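Local coordinates for protein phosphoacetylglucosamine mutase (Aspergillus lentulus, PDB 5O9X) that interconverts N-acetylglucosamine 6-phosphate and N-acetylglucosamine 1-phosphate, probably by way of a bisphosphorylated sugar intermediate, at residues A68-A73 / A287-Y292; A259-V262 / Q266-P269. The protein carries 1 engineered substitution. All coordinates share one frame; numbering follows the deposited sequence.

Overall arrangement
Contact 1 is buried in the active-site cleft, its centre about 8 Å from the centre of the chain. Contact 2 is only partly buried, about 17 Å from that centre. Contact 1 brings a loop from the first family domain to residues of the second, with a sugar phosphate between them. Contact 2 stays within the second domain and sets the first turn of helix 259-265 against the loop after it. Polar bonds to the phosphate dominate the first; one weak backbone hydrogen bond, a CA-H...O contact and van der Waals packing make up the second. D260 of the helix forms a long, weak ion pair with R289, and L291 packs on A259 and V262.

Contact 1. Residues A68-A73 / A287-Y292; sequences AAHNPA and ADRILY. Engineered in segment 68-73: A69 (natural residue Ser). Unlike the reference sequence in segment 287-292: L291 (reference Val). With G16 (1,6-di-O-phosphono-alpha-D-glucopyranose), chain B.
H70 and R289 meet over one phosphate of the bound glucose 1,6-bisphosphate, the one carried on O1 of the sugar. H70 makes two hydrogen bonds to O2X of this phosphate. The ring bond is short and nearly straight, from ND1 of H70 to O2X of G16 at 2.7 Å and 173°. The backbone N of H70 adds a weak bond to the same oxygen. The oxygen lies at the ring edge, in the ring plane. R289 takes other oxygens. Its NE donates to O3X of G16 at 3.0 Å, and its NH2 to the bridging O1 at 3.2 Å. The R289 chain runs extended from CG to NE, which carries the guanidinium out to the ligand.

Loop 68-73 corresponds to the loop that carries the phosphorylated serine in the phosphohexomutase family. A69 is engineered; the natural residue is Ser. CB of A69 lies 3.1 Å from O2X of G16, consistent with the phosphate lying next to the site of the natural serine. A type II' turn from A68 to N71 shapes the loop.

Direct contact between the two side chains is by packing. CB of H70 lies over the centre of the R289 guanidinium, 3.5 Å above its plane. Ring and guanidinium are tilted by 25°. ND1 of H70 and NH2 of R289 approach to 3.0 Å, but the angle is too poor for a hydrogen bond. Both groups point their donors at the phosphate. At the far end of the ring, NE2 of H70 is hydrogen-bonded to E510, which helps fix its rotation.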
ATOM      1  N   ALA A  68      -1.578  10.576  -5.521  1.00 17.77           N
ATOM      2  CA  ALA A  68      -0.566  10.736  -4.462  1.00 17.00           C
ATOM      3  C   ALA A  68      -1.013  10.095  -3.112  1.00 18.25           C
ATOM      4  O   ALA A  68      -0.377  10.361  -2.089  1.00 16.66           O
ATOM      5  CB  ALA A  68      -0.147  12.205  -4.296  1.00 15.13           C
ATOM      6  N   ALA A  69      -2.070   9.236  -3.133  1.00 19.81           N
ATOM      7  CA  ALA A  69      -2.351   8.264  -1.984  1.00 18.89           C
ATOM      8  C   ALA A  69      -2.563   8.966  -0.619  1.00 20.41           C
ATOM      9  O   ALA A  69      -3.551   9.686  -0.489  1.00 20.08           O
ATOM     10  CB  ALA A  69      -1.209   7.266  -1.915  1.00 21.06           C
ATOM     11  N   HIS A  70      -1.628   8.863   0.368  1.00 18.36           N
ATOM     12  CA  HIS A  70      -1.811   9.497   1.680  1.00 16.42           C
ATOM     13  C   HIS A  70      -1.494  11.007   1.669  1.00 17.32           C
ATOM     14  O   HIS A  70      -1.828  11.723   2.654  1.00 19.56           O
ATOM     15  CB  HIS A  70      -0.867   8.848   2.772  1.00 17.57           C
ATOM     16  CG  HIS A  70       0.517   9.394   2.786  1.00 17.74           C
ATOM     17  ND1 HIS A  70       1.524   8.876   1.976  1.00 19.16           N
ATOM     18  CD2 HIS A  70       1.080  10.414   3.481  1.00 16.85           C
ATOM     19  CE1 HIS A  70       2.644   9.552   2.191  1.00 19.14           C
ATOM     20  NE2 HIS A  70       2.394  10.489   3.099  1.00 17.13           N
ATOM     21  N   ASN A  71      -0.814  11.478   0.611  1.00 17.68           N
ATOM     22  CA  ASN A  71      -0.369  12.913   0.535  1.00 16.03           C
ATOM     23  C   ASN A  71      -1.509  13.961   0.585  1.00 17.07           C
ATOM     24  O   ASN A  71      -2.674  13.671   0.212  1.00 17.08           O
ATOM     25  CB  ASN A  71       0.494  13.207  -0.705  1.00 15.33           C
ATOM     26  CG  ASN A  71       1.889  12.537  -0.616  1.00 16.46           C
ATOM     27  OD1 ASN A  71       2.007  11.398  -0.176  1.00 16.08           O
ATOM     28  ND2 ASN A  71       2.918  13.250  -1.078  1.00 16.50           N
ATOM     29  N   PRO A  72      -1.141  15.191   0.990  1.00 18.25           N
ATOM     30  CA  PRO A  72      -2.183  16.248   1.017  1.00 17.80           C
ATOM     31  C   PRO A  72      -2.729  16.458  -0.425  1.00 15.65           C
ATOM     32  O   PRO A  72      -2.068  16.081  -1.441  1.00 16.74           O
ATOM     33  CB  PRO A  72      -1.397  17.512   1.516  1.00 17.28           C
ATOM     34  CG  PRO A  72      -0.239  16.903   2.358  1.00 19.27           C
ATOM     35  CD  PRO A  72       0.186  15.692   1.529  1.00 18.20           C
ATOM     36  N   ALA A  73      -3.942  17.010  -0.497  1.00 15.64           N
ATOM     37  CA  ALA A  73      -4.706  17.209  -1.753  1.00 15.29           C
ATOM     38  C   ALA A  73      -3.941  17.946  -2.852  1.00 17.91           C
ATOM     39  O   ALA A  73      -4.234  17.675  -4.029  1.00 20.65           O
ATOM     40  CB  ALA A  73      -6.025  17.975  -1.444  1.00 15.99           C
ATOM     41  N   ALA A 287      -7.535   4.463  -0.872  1.00 15.82           N
ATOM     42  CA  ALA A 287      -7.989   3.209  -0.234  1.00 15.91           C
ATOM     43  C   ALA A 287      -6.924   2.079  -0.360  1.00 17.65           C
ATOM     44  O   ALA A 287      -7.237   0.923  -0.684  1.00 15.95           O
ATOM     45  CB  ALA A 287      -9.348   2.756  -0.785  1.00 17.41           C
ATOM     46  N   ASP A 288      -5.676   2.436  -0.057  1.00 16.65           N
ATOM     47  CA  ASP A 288      -4.702   1.406  -0.028  1.00 18.92           C
ATOM     48  C   ASP A 288      -3.967   1.263   1.310  1.00 18.27           C
ATOM     49  O   ASP A 288      -2.909   0.612   1.405  1.00 17.57           O
ATOM     50  CB  ASP A 288      -3.747   1.567  -1.210  1.00 24.06           C
ATOM     51  CG  ASP A 288      -3.211   0.198  -1.671  1.00 28.15           C
ATOM     52  OD1 ASP A 288      -3.860  -0.858  -1.389  1.00 37.96           O
ATOM     53  OD2 ASP A 288      -2.133   0.209  -2.201  1.00 38.38           O
ATOM     54  N   ARG A 289      -4.544   1.869   2.332  1.00 15.45           N
ATOM     55  CA  ARG A 289      -4.119   1.657   3.737  1.00 14.53           C
ATOM     56  C   ARG A 289      -5.385   1.492   4.546  1.00 15.53           C
ATOM     57  O   ARG A 289      -6.387   2.185   4.273  1.00 13.98           O
ATOM     58  CB  ARG A 289      -3.425   2.911   4.287  1.00 14.48           C
ATOM     59  CG  ARG A 289      -2.092   3.207   3.623  1.00 15.11           C
ATOM     60  CD  ARG A 289      -1.497   4.435   4.337  1.00 15.43           C
ATOM     61  NE  ARG A 289      -0.288   4.905   3.626  1.00 15.49           N
ATOM     62  CZ  ARG A 289       0.543   5.808   4.133  1.00 17.30           C
ATOM     63  NH1 ARG A 289       0.280   6.348   5.317  1.00 14.99           N
ATOM     64  NH2 ARG A 289       1.576   6.245   3.447  1.00 17.22           N
ATOM     65  N   ILE A 290      -5.321   0.639   5.578  1.00 14.68           N
ATOM     66  CA  ILE A 290      -6.412   0.632   6.568  1.00 14.48           C
ATOM     67  C   ILE A 290      -5.804   0.503   7.977  1.00 15.16           C
ATOM     68  O   ILE A 290      -4.890  -0.287   8.171  1.00 14.15           O
ATOM     69  CB  ILE A 290      -7.407  -0.478   6.318  1.00 16.31           C
ATOM     70  CG1 ILE A 290      -8.586  -0.398   7.337  1.00 19.26           C
ATOM     71  CG2 ILE A 290      -6.730  -1.840   6.177  1.00 14.63           C
ATOM     72  CD1 ILE A 290      -9.763  -1.209   6.908  1.00 20.01           C
ATOM     73  N   LEU A 291      -6.282   1.298   8.920  1.00 14.87           N
ATOM     74  CA  LEU A 291      -6.250   0.845  10.326  1.00 16.84           C
ATOM     75  C   LEU A 291      -7.451   0.908  11.104  1.00 16.10           C
ATOM     76  O   LEU A 291      -8.384   1.534  10.701  1.00 18.28           O
ATOM     77  CB  LEU A 291      -5.243   1.469  11.161  1.00 22.06           C
ATOM     78  CG  LEU A 291      -4.684   2.758  11.205  1.00 25.34           C
ATOM     79  CD1 LEU A 291      -3.627   2.175  10.243  1.00 18.51           C
ATOM     80  CD2 LEU A 291      -5.781   3.732  10.827  1.00 19.28           C
ATOM     81  N   TYR A 292      -7.410   0.229  12.233  1.00 15.03           N
ATOM     82  CA  TYR A 292      -8.584   0.093  13.081  1.00 15.07           C
ATOM     83  C   TYR A 292      -8.315   0.826  14.363  1.00 14.96           C
ATOM     84  O   TYR A 292      -7.146   1.024  14.722  1.00 15.52           O
ATOM     85  CB  TYR A 292      -8.738  -1.457  13.432  1.00 14.38           C
ATOM     86  CG  TYR A 292      -9.764  -2.159  12.505  1.00 14.94           C
ATOM     87  CD1 TYR A 292      -9.388  -2.526  11.171  1.00 14.00           C
ATOM     88  CD2 TYR A 292     -11.074  -2.406  12.956  1.00 14.23           C
ATOM     89  CE1 TYR A 292     -10.307  -3.152  10.293  1.00 13.98           C
ATOM     90  CE2 TYR A 292     -12.021  -3.087  12.120  1.00 13.92           C
ATOM     91  CZ  TYR A 292     -11.624  -3.432  10.784  1.00 14.76           C
ATOM     92  OH  TYR A 292     -12.479  -4.135   9.943  1.00 15.33           O
TER
HETATM   93  C1  G16 B 601       3.717   4.877   0.174  1.00 19.76           C
HETATM   94  C2  G16 B 601       4.254   3.456   0.030  1.00 27.33           C
HETATM   95  C3  G16 B 601       4.379   2.786   1.436  1.00 24.16           C
HETATM   96  C4  G16 B 601       5.221   3.573   2.425  1.00 22.73           C
HETATM   97  C5  G16 B 601       4.633   4.974   2.530  1.00 22.52           C
HETATM   98  C6  G16 B 601       5.509   5.976   3.246  1.00 20.51           C
HETATM   99  O1  G16 B 601       2.402   4.820   0.735  1.00 20.16           O
HETATM  100  O2  G16 B 601       3.468   2.616  -0.871  1.00 31.53           O
HETATM  101  O3  G16 B 601       4.815   1.502   1.228  1.00 27.54           O
HETATM  102  O4  G16 B 601       5.255   3.015   3.811  1.00 22.37           O
HETATM  103  O5  G16 B 601       4.545   5.615   1.235  1.00 20.78           O
HETATM  104  O6  G16 B 601       6.797   6.056   2.482  1.00 16.99           O
HETATM  105  P   G16 B 601       7.909   7.140   2.950  1.00 16.36           P
HETATM  106  O1P G16 B 601       8.157   6.971   4.467  1.00 15.51           O
HETATM  107  O2P G16 B 601       7.324   8.552   2.703  1.00 16.18           O
HETATM  108  O3P G16 B 601       9.151   6.972   2.049  1.00 18.19           O
HETATM  109  P'  G16 B 601       1.082   5.415  -0.031  1.00 18.22           P
HETATM  110  O1X G16 B 601       1.267   5.170  -1.552  1.00 17.73           O
HETATM  111  O2X G16 B 601       1.102   6.965   0.169  1.00 17.83           O
HETATM  112  O3X G16 B 601      -0.131   4.881   0.649  1.00 18.11           O

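Contact 2. Residues A259-V262 / Q266-P269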
ATOM      1  N   ALA A 259      -6.346   7.225   7.272  1.00 15.77           N
ATOM      2  CA  ALA A 259      -5.449   6.310   8.060  1.00 14.68           C
ATOM      3  C   ALA A 259      -4.203   7.076   8.384  1.00 13.98           C
ATOM      4  O   ALA A 259      -3.617   6.849   9.392  1.00 15.19           O
ATOM      5  CB  ALA A 259      -5.069   5.087   7.203  1.00 12.41           C
ATOM      6  N   ASP A 260      -3.712   7.925   7.478  1.00 14.01           N
ATOM      7  CA  ASP A 260      -2.397   8.585   7.803  1.00 14.30           C
ATOM      8  C   ASP A 260      -2.500   9.600   8.982  1.00 13.79           C
ATOM      9  O   ASP A 260      -1.684   9.665   9.905  1.00 13.34           O
ATOM     10  CB  ASP A 260      -1.845   9.314   6.550  1.00 14.45           C
ATOM     11  CG  ASP A 260      -0.518   9.980   6.863  1.00 17.59           C
ATOM     12  OD1 ASP A 260       0.453   9.241   7.186  1.00 18.22           O
ATOM     13  OD2 ASP A 260      -0.468  11.254   6.870  1.00 20.48           O
ATOM     14  N   TYR A 261      -3.628  10.332   9.014  1.00 13.90           N
ATOM     15  CA  TYR A 261      -3.918  11.207  10.125  1.00 15.17           C
ATOM     16  C   TYR A 261      -3.996  10.361  11.442  1.00 15.17           C
ATOM     17  O   TYR A 261      -3.354  10.708  12.452  1.00 13.93           O
ATOM     18  CB  TYR A 261      -5.258  11.999   9.879  1.00 15.85           C
ATOM     19  CG  TYR A 261      -5.632  12.870  11.110  1.00 16.55           C
ATOM     20  CD1 TYR A 261      -5.284  14.252  11.155  1.00 18.27           C
ATOM     21  CD2 TYR A 261      -6.315  12.323  12.184  1.00 17.46           C
ATOM     22  CE1 TYR A 261      -5.617  15.075  12.246  1.00 18.20           C
ATOM     23  CE2 TYR A 261      -6.591  13.105  13.305  1.00 18.56           C
ATOM     24  CZ  TYR A 261      -6.262  14.486  13.294  1.00 19.73           C
ATOM     25  OH  TYR A 261      -6.577  15.225  14.403  1.00 21.28           O
ATOM     26  N   VAL A 262      -4.774   9.273  11.444  1.00 13.80           N
ATOM     27  CA  VAL A 262      -4.981   8.508  12.666  1.00 15.10           C
ATOM     28  C   VAL A 262      -3.645   7.926  13.171  1.00 14.74           C
ATOM     29  O   VAL A 262      -3.328   7.977  14.365  1.00 14.98           O
ATOM     30  CB  VAL A 262      -6.050   7.437  12.405  1.00 15.05           C
ATOM     31  CG1 VAL A 262      -6.204   6.491  13.611  1.00 14.18           C
ATOM     32  CG2 VAL A 262      -7.439   8.134  12.226  1.00 14.06           C
ATOM     33  N   GLN A 266      -2.090   9.498  16.288  1.00 16.34           N
ATOM     34  CA  GLN A 266      -2.564   8.561  17.340  1.00 16.63           C
ATOM     35  C   GLN A 266      -3.823   9.063  18.062  1.00 18.52           C
ATOM     36  O   GLN A 266      -3.851   9.168  19.310  1.00 17.05           O
ATOM     37  CB  GLN A 266      -1.460   8.199  18.368  1.00 20.07           C
ATOM     38  CG  GLN A 266      -0.267   7.500  17.668  1.00 20.06           C
ATOM     39  CD  GLN A 266       0.804   6.913  18.617  1.00 27.81           C
ATOM     40  OE1 GLN A 266       0.610   6.821  19.805  1.00 25.52           O
ATOM     41  NE2 GLN A 266       1.929   6.477  18.062  1.00 25.71           N
ATOM     42  N   ARG A 267      -4.862   9.299  17.274  1.00 16.88           N
ATOM     43  CA  ARG A 267      -6.146   9.831  17.782  1.00 18.02           C
ATOM     44  C   ARG A 267      -7.145   9.643  16.659  1.00 16.67           C
ATOM     45  O   ARG A 267      -6.755   9.513  15.452  1.00 17.05           O
ATOM     46  CB  ARG A 267      -6.007  11.315  18.200  1.00 18.64           C
ATOM     47  CG  ARG A 267      -5.716  12.285  17.053  1.00 22.37           C
ATOM     48  CD  ARG A 267      -5.841  13.767  17.465  1.00 29.46           C
ATOM     49  NE  ARG A 267      -7.267  13.965  17.747  1.00 41.73           N
ATOM     50  CZ  ARG A 267      -7.884  15.118  18.017  1.00 48.70           C
ATOM     51  NH1 ARG A 267      -7.222  16.260  18.057  1.00 47.45           N
ATOM     52  NH2 ARG A 267      -9.194  15.103  18.232  1.00 47.11           N
ATOM     53  N   ALA A 268      -8.426   9.661  17.021  1.00 16.40           N
ATOM     54  CA  ALA A 268      -9.480   9.552  16.025  1.00 16.22           C
ATOM     55  C   ALA A 268      -9.600  10.870  15.279  1.00 15.67           C
ATOM     56  O   ALA A 268      -9.184  11.882  15.797  1.00 17.20           O
ATOM     57  CB  ALA A 268     -10.810   9.172  16.666  1.00 16.34           C
ATOM     58  N   PRO A 269     -10.223  10.855  14.081  1.00 16.04           N
ATOM     59  CA  PRO A 269     -10.449  12.124  13.413  1.00 17.89           C
ATOM     60  C   PRO A 269     -11.274  13.062  14.359  1.00 18.48           C
ATOM     61  O   PRO A 269     -12.175  12.592  14.999  1.00 16.05           O
ATOM     62  CB  PRO A 269     -11.297  11.742  12.195  1.00 17.18           C
ATOM     63  CG  PRO A 269     -10.957  10.295  11.890  1.00 17.94           C
ATOM     64  CD  PRO A 269     -10.715   9.694  13.281  1.00 16.61           C
TER
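V262 and Q266 are joined by an i to i+4 backbone hydrogen bond. The N of Q266 lies 2.7 Å from the O of V262, but the bond is bent to 122° and counts as weak. Q266 has positive phi, and here the chain leaves the helical path. CB of Q266 is directed away from segment 259-262; NE2 is hydrogen-bonded to OG of S458.

R267 then runs back beside the helix. Its carbonyl O is turned to V262, 3.5 Å from CA of V262, in a CA-H...O contact. Both methyls of V262 also lie close to this oxygen. The R267 side chain bends at chi3 (-67°) and passes the hydroxyl end of Y261. CD of R267 is 3.5 Å from OH of Y261, and that hydroxyl lies over one face of the guanidinium. The two flat groups are inclined by 54°, so this is not a parallel stack.

A268 points its methyl away from the helix but offers its carbonyl. The O of A268 sits at the edge of the Y261 ring, 3.8 Å from CE2, and also receives a weak bond from NE of R267.

P269 closes the contact. Its CD packs on CG2 of V262 at 3.8 Å, and its CA approaches CE2 of Y261. V262 and P269 both also touch Y293 on strand 290-295, so the loop and the first turn of the helix lie together against that strand.

The buried O of R267 has no conventional hydrogen-bond partner in the model; the C-H groups of V262 probably compensate only in part. With one weak hydrogen bond across it, the contact probably depends mostly on van der Waals packing.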